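Side-chain contacts in DUF3501 family protein (Burkholderia pseudomallei K96243, PDB 3FJV), which is of unknown function but belongs to the DUF3501 family and is built on a curved antiparallel sheet with helices: residues Arg33-Gly38 with Leu165-Asp170; Leu43-Glu48 with Val115-Asp120. All coordinates share one frame; numbering follows the deposited sequence.

In the fold
Interactions 1 and 2 are both buried between facing parts of one antiparallel sheet that bends until distant strands face each other. They use neighbouring elements: strands 34-37 and 41-45 form one side, 165-169 and 115-119 the other. Probable backbone hydrogen bonds join the strands on each side, V35 O to L43 N and S166 O to R118 N, each 2.8 Å. Neither contact has a hydrogen bond across its own two segments; both are purely apolar. Interaction 1, involving an outermost strand, is aliphatic and buries the larger area (188 against 113 Å²), with V35 partly exposed. Interaction 2 lies nearer the chain centre, has four buried partners, includes an aromatic ring and touches more loosely.

Interaction 1. Residues Arg33-Gly38 with Leu165-Asp170; sequences RAVSIG and LSIGCD
The branches of I37 and I167 meet because each isoleucine holds its long arm extended, on different first torsions. In I37, CG1 stands beside the backbone N and opposite the carbonyl carbon (chi1 -57°), whereas in I167 the corresponding CG1 lies opposite its own backbone N (chi1 -171°). With both second torsions near 180°, the arms reach into the gap between the strands and cross at roughly a right angle. I37 CG1 passes 3.7 Å from I167 CD1, and I37 CD1 is the same 3.7 Å from I167 CG1. The ends come closer still, I37 CD1 to I167 CD1 at 3.2 Å, but I167 was modelled in two conformers, which makes that short value doubtful.

The other branch of I167 is used as well. Its CG2 turns to V35 and, in one conformer of each, lies 4.1 Å from V35 CG1, the two side chains running alongside in opposite senses. I167 is therefore shared between two residues that lie on the same face of strand 34-37. L43 and I181 also touch I167, and I176 touches I37, extending the apolar layer.

No hydrogen bond crosses here, and the nearest CA atoms, those of I37 and G168, are 7.2 Å apart. The crossing arms and the lack of backbone pairing are consistent with face-to-face packing inside a bent antiparallel sheet, where strands far apart in sheet order come together.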
loop_
_atom_site.group_PDB
_atom_site.type_symbol
_atom_site.label_atom_id
_atom_site.label_comp_id
_atom_site.label_asym_id
_atom_site.label_seq_id
_atom_site.Cartn_x
_atom_site.Cartn_y
_atom_site.Cartn_z
ATOM N N ARG A 33 15.646 -6.863 16.449
ATOM C CA ARG A 33 14.929 -7.481 15.297
ATOM C C ARG A 33 15.024 -6.662 14.007
ATOM O O ARG A 33 14.703 -7.162 12.924
ATOM C CB ARG A 33 13.451 -7.651 15.683
ATOM C CG ARG A 33 13.164 -8.444 16.948
ATOM C CD ARG A 33 13.695 -9.849 16.905
ATOM N NE ARG A 33 13.071 -10.622 15.816
ATOM C CZ ARG A 33 13.169 -11.935 15.658
ATOM N NH1 ARG A 33 13.982 -12.656 16.420
ATOM N NH2 ARG A 33 12.492 -12.518 14.673
ATOM N N ALA A 34 15.435 -5.393 14.087
ATOM C CA ALA A 34 15.358 -4.525 12.919
ATOM C C ALA A 34 16.700 -4.363 12.221
ATOM O O ALA A 34 17.712 -4.267 12.893
ATOM C CB ALA A 34 14.829 -3.173 13.305
ATOM N N VAL A 35 16.683 -4.366 10.881
ATOM C CA VAL A 35 17.861 -4.087 10.044
ATOM C C VAL A 35 17.497 -3.074 8.938
ATOM O O VAL A 35 16.419 -3.147 8.368
ATOM C CB VAL A 35 18.387 -5.355 9.347
ATOM C CG1 VAL A 35 19.755 -5.070 8.741
ATOM C CG2 VAL A 35 18.431 -6.586 10.316
ATOM N N SER A 36 18.392 -2.144 8.633
ATOM C CA SER A 36 18.245 -1.259 7.494
ATOM C C SER A 36 19.037 -1.777 6.333
ATOM O O SER A 36 20.064 -2.412 6.541
ATOM C CB SER A 36 18.745 0.109 7.873
ATOM O OG SER A 36 17.766 0.677 8.685
ATOM N N ILE A 37 18.568 -1.532 5.110
ATOM C CA ILE A 37 19.300 -1.957 3.922
ATOM C C ILE A 37 19.368 -0.697 3.048
ATOM O O ILE A 37 18.387 -0.303 2.401
ATOM C CB ILE A 37 18.614 -3.102 3.130
ATOM C CG1 ILE A 37 18.363 -4.347 3.993
ATOM C CG2 ILE A 37 19.502 -3.530 1.966
ATOM C CD1 ILE A 37 17.526 -5.470 3.169
ATOM N N GLY A 38 20.515 -0.044 3.077
ATOM C CA GLY A 38 20.662 1.274 2.453
ATOM C C GLY A 38 19.833 2.288 3.196
ATOM O O GLY A 38 19.528 2.076 4.370
ATOM N N LEU A 165 25.953 -13.144 9.894
ATOM C CA LEU A 165 24.834 -13.117 8.980
ATOM C C LEU A 165 24.844 -11.787 8.218
ATOM O O LEU A 165 24.919 -10.718 8.825
ATOM C CB LEU A 165 23.538 -13.257 9.757
ATOM C CG LEU A 165 22.239 -13.253 8.985
ATOM C CD1 LEU A 165 22.166 -14.376 7.967
ATOM C CD2 LEU A 165 21.092 -13.311 10.006
ATOM N N SER A 166 24.799 -11.865 6.898
ATOM C CA SER A 166 24.876 -10.684 6.035
ATOM C C SER A 166 23.579 -10.575 5.230
ATOM O O SER A 166 22.919 -11.607 4.941
ATOM C CB SER A 166 26.121 -10.819 5.102
ATOM O OG SER A 166 27.281 -10.816 5.900
ATOM N N ILE A 167 23.208 -9.334 4.887
ATOM C CA ILE A 167 22.030 -9.046 4.078
ATOM C C ILE A 167 22.419 -8.123 2.920
ATOM O O ILE A 167 23.236 -7.195 3.075
ATOM C CB ILE A 167 20.897 -8.436 4.915
ATOM C CG1 ILE A 167 19.597 -8.338 4.130
ATOM C CG2 ILE A 167 21.263 -7.057 5.432
ATOM C CD1 ILE A 167 18.453 -7.921 5.015
ATOM N N GLY A 168 21.882 -8.409 1.750
ATOM C CA GLY A 168 22.146 -7.613 0.541
ATOM C C GLY A 168 20.911 -7.431 -0.330
ATOM O O GLY A 168 19.838 -7.939 -0.023
ATOM N N CYS A 169 21.072 -6.687 -1.413
ATOM C CA CYS A 169 20.046 -6.573 -2.441
ATOM C C CYS A 169 20.735 -6.441 -3.811
ATOM O O CYS A 169 21.645 -5.621 -3.962
ATOM C CB CYS A 169 19.210 -5.317 -2.191
ATOM S SG CYS A 169 17.793 -5.141 -3.321
ATOM N N ASP A 170 20.258 -7.185 -4.803
ATOM C CA ASP A 170 20.838 -7.131 -6.137
ATOM C C ASP A 170 19.878 -6.608 -7.196
ATOM O O ASP A 170 20.135 -6.782 -8.385
ATOM C CB ASP A 170 21.430 -8.499 -6.552
ATOM C CG ASP A 170 20.379 -9.585 -6.755
ATOM O OD1 ASP A 170 19.153 -9.326 -6.644
ATOM O OD2 ASP A 170 20.793 -10.722 -7.044
#

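Interaction 2. Residues Leu43-Glu48 with Val115-Asp120; sequences LLFEDE and VFLRVD
This is an apolar, face-to-face contact in the interior of a bent antiparallel sheet, where strand 41-45 looks across at strand 115-119 although three other strands separate them in sheet order. The spacing supports that reading: the nearest CA atoms, those of L43 and V115, are 10.0 Å apart, too far for backbone pairing, and side chains alone span the gap.

Two pairs do so. L43 sends out CD1, the methyl that continues its chain in extended form (chi2 -177°), and this carbon lies 4.4 Å from V115 CG1. On V115 the touching methyl is the one opposite the backbone N. Farther along, F45 and L117 meet. The aromatic side chain does not leave its backbone straight toward the opposite strand, yet the length of the ring carries its far carbon across. The ring stands steeply against its own stem (chi2 -86°), and L117 approaches it obliquely.

All four residues are buried, and 113 Å² is covered in total, a modest amount for two loosely touching pairs. F149 of strand 144-150 touches F45, V115 and L117, so its ring lies beside both pairs. Just after strand 41-45, D47 takes the N-cap position of the helix that follows, and E46 OE2 is hydrogen-bonded to T90 OG1.

Between F45 and L117 the approach is through a single ring carbon: F45 CZ lies 4.4 Å from the branch methyl L117 CD2.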
loop_
_atom_site.group_PDB
_atom_site.type_symbol
_atom_site.label_atom_id
_atom_site.label_comp_id
_atom_site.label_asym_id
_atom_site.label_seq_id
_atom_site.Cartn_x
_atom_site.Cartn_y
_atom_site.Cartn_z
ATOM N N LEU A 43 13.910 -3.707 7.245
ATOM C CA LEU A 43 13.348 -5.036 7.497
ATOM C C LEU A 43 13.149 -5.195 9.005
ATOM O O LEU A 43 14.022 -4.860 9.785
ATOM C CB LEU A 43 14.310 -6.184 7.092
ATOM C CG LEU A 43 14.434 -6.756 5.689
ATOM C CD1 LEU A 43 15.422 -7.887 5.741
ATOM C CD2 LEU A 43 13.103 -7.249 5.172
ATOM N N LEU A 44 11.991 -5.719 9.394
ATOM C CA LEU A 44 11.740 -6.129 10.761
ATOM C C LEU A 44 11.540 -7.608 10.750
ATOM O O LEU A 44 10.565 -8.106 10.159
ATOM C CB LEU A 44 10.538 -5.431 11.380
ATOM C CG LEU A 44 10.299 -5.765 12.883
ATOM C CD1 LEU A 44 11.343 -5.084 13.753
ATOM C CD2 LEU A 44 8.865 -5.326 13.243
ATOM N N PHE A 45 12.461 -8.325 11.405
ATOM C CA PHE A 45 12.298 -9.760 11.585
ATOM C C PHE A 45 11.248 -10.021 12.650
ATOM O O PHE A 45 11.348 -9.524 13.779
ATOM C CB PHE A 45 13.630 -10.419 11.897
ATOM C CG PHE A 45 14.505 -10.487 10.716
ATOM C CD1 PHE A 45 14.389 -11.563 9.838
ATOM C CD2 PHE A 45 15.375 -9.429 10.401
ATOM C CE1 PHE A 45 15.192 -11.655 8.696
ATOM C CE2 PHE A 45 16.178 -9.474 9.272
ATOM C CZ PHE A 45 16.070 -10.597 8.369
ATOM N N GLU A 46 10.218 -10.756 12.270
ATOM C CA GLU A 46 9.016 -10.908 13.091
ATOM C C GLU A 46 9.085 -12.091 14.052
ATOM O O GLU A 46 9.598 -13.179 13.709
ATOM C CB GLU A 46 7.766 -10.987 12.213
ATOM C CG GLU A 46 7.602 -9.826 11.259
ATOM C CD GLU A 46 6.940 -8.555 11.859
ATOM O OE1 GLU A 46 6.591 -8.566 13.069
ATOM O OE2 GLU A 46 6.680 -7.594 11.074
ATOM N N ASP A 47 8.587 -11.887 15.268
ATOM C CA ASP A 47 8.494 -12.967 16.266
ATOM C C ASP A 47 7.202 -12.838 17.087
ATOM O O ASP A 47 6.322 -12.045 16.727
ATOM C CB ASP A 47 9.781 -13.001 17.149
ATOM C CG ASP A 47 9.971 -11.718 17.995
ATOM O OD1 ASP A 47 8.962 -10.970 18.189
ATOM O OD2 ASP A 47 11.111 -11.452 18.481
ATOM N N GLU A 48 7.046 -13.651 18.140
ATOM C CA GLU A 48 5.811 -13.612 18.945
ATOM C C GLU A 48 5.504 -12.179 19.456
ATOM O O GLU A 48 4.368 -11.705 19.425
ATOM C CB GLU A 48 5.883 -14.590 20.115
ATOM C CG GLU A 48 4.542 -14.684 20.878
ATOM C CD GLU A 48 4.583 -15.574 22.083
ATOM O OE1 GLU A 48 5.651 -15.742 22.686
ATOM O OE2 GLU A 48 3.505 -15.993 22.516
ATOM N N VAL A 115 16.072 -9.198 -2.278
ATOM C CA VAL A 115 16.701 -9.108 -0.964
ATOM C C VAL A 115 17.142 -10.490 -0.570
ATOM O O VAL A 115 16.379 -11.417 -0.595
ATOM C CB VAL A 115 15.729 -8.543 0.115
ATOM C CG1 VAL A 115 16.314 -8.748 1.549
ATOM C CG2 VAL A 115 15.410 -7.059 -0.181
ATOM N N PHE A 116 18.397 -10.629 -0.167
ATOM C CA PHE A 116 18.956 -11.927 0.217
ATOM C C PHE A 116 19.742 -11.896 1.500
ATOM O O PHE A 116 20.354 -10.874 1.843
ATOM C CB PHE A 116 19.842 -12.491 -0.890
ATOM C CG PHE A 116 21.080 -11.678 -1.164
ATOM C CD1 PHE A 116 21.024 -10.606 -2.012
ATOM C CD2 PHE A 116 22.291 -12.000 -0.573
ATOM C CE1 PHE A 116 22.134 -9.851 -2.293
ATOM C CE2 PHE A 116 23.425 -11.225 -0.831
ATOM C CZ PHE A 116 23.333 -10.146 -1.701
ATOM N N LEU A 117 19.761 -13.035 2.198
ATOM C CA LEU A 117 20.584 -13.251 3.386
ATOM C C LEU A 117 21.720 -14.202 3.041
ATOM O O LEU A 117 21.547 -15.086 2.194
ATOM C CB LEU A 117 19.754 -13.987 4.491
ATOM C CG LEU A 117 18.761 -13.312 5.387
ATOM C CD1 LEU A 117 17.974 -14.316 6.215
ATOM C CD2 LEU A 117 19.501 -12.375 6.302
ATOM N N ARG A 118 22.844 -14.115 3.742
ATOM C CA ARG A 118 23.881 -15.143 3.631
ATOM C C ARG A 118 24.451 -15.466 5.004
ATOM O O ARG A 118 24.993 -14.589 5.677
ATOM C CB ARG A 118 25.002 -14.696 2.691
ATOM C CG ARG A 118 25.972 -15.825 2.363
ATOM C CD ARG A 118 27.293 -15.344 1.791
ATOM N NE ARG A 118 27.273 -15.194 0.342
ATOM C CZ ARG A 118 27.838 -16.051 -0.507
ATOM N NH1 ARG A 118 28.455 -17.138 -0.053
ATOM N NH2 ARG A 118 27.783 -15.819 -1.815
ATOM N N VAL A 119 24.300 -16.731 5.439
ATOM C CA VAL A 119 24.866 -17.189 6.719
ATOM C C VAL A 119 26.284 -17.619 6.447
ATOM O O VAL A 119 26.517 -18.547 5.673
ATOM C CB VAL A 119 24.133 -18.415 7.307
ATOM C CG1 VAL A 119 24.806 -18.851 8.609
ATOM C CG2 VAL A 119 22.681 -18.123 7.528
ATOM N N ASP A 120 27.255 -16.942 7.046
ATOM C CA ASP A 120 28.678 -17.323 6.834
ATOM C C ASP A 120 28.996 -17.482 5.338
ATOM O O ASP A 120 28.651 -16.631 4.544
ATOM C CB ASP A 120 28.945 -18.642 7.616
ATOM C CG ASP A 120 30.433 -18.883 7.924
ATOM O OD1 ASP A 120 31.183 -17.899 8.134
ATOM O OD2 ASP A 120 30.836 -20.067 7.963
#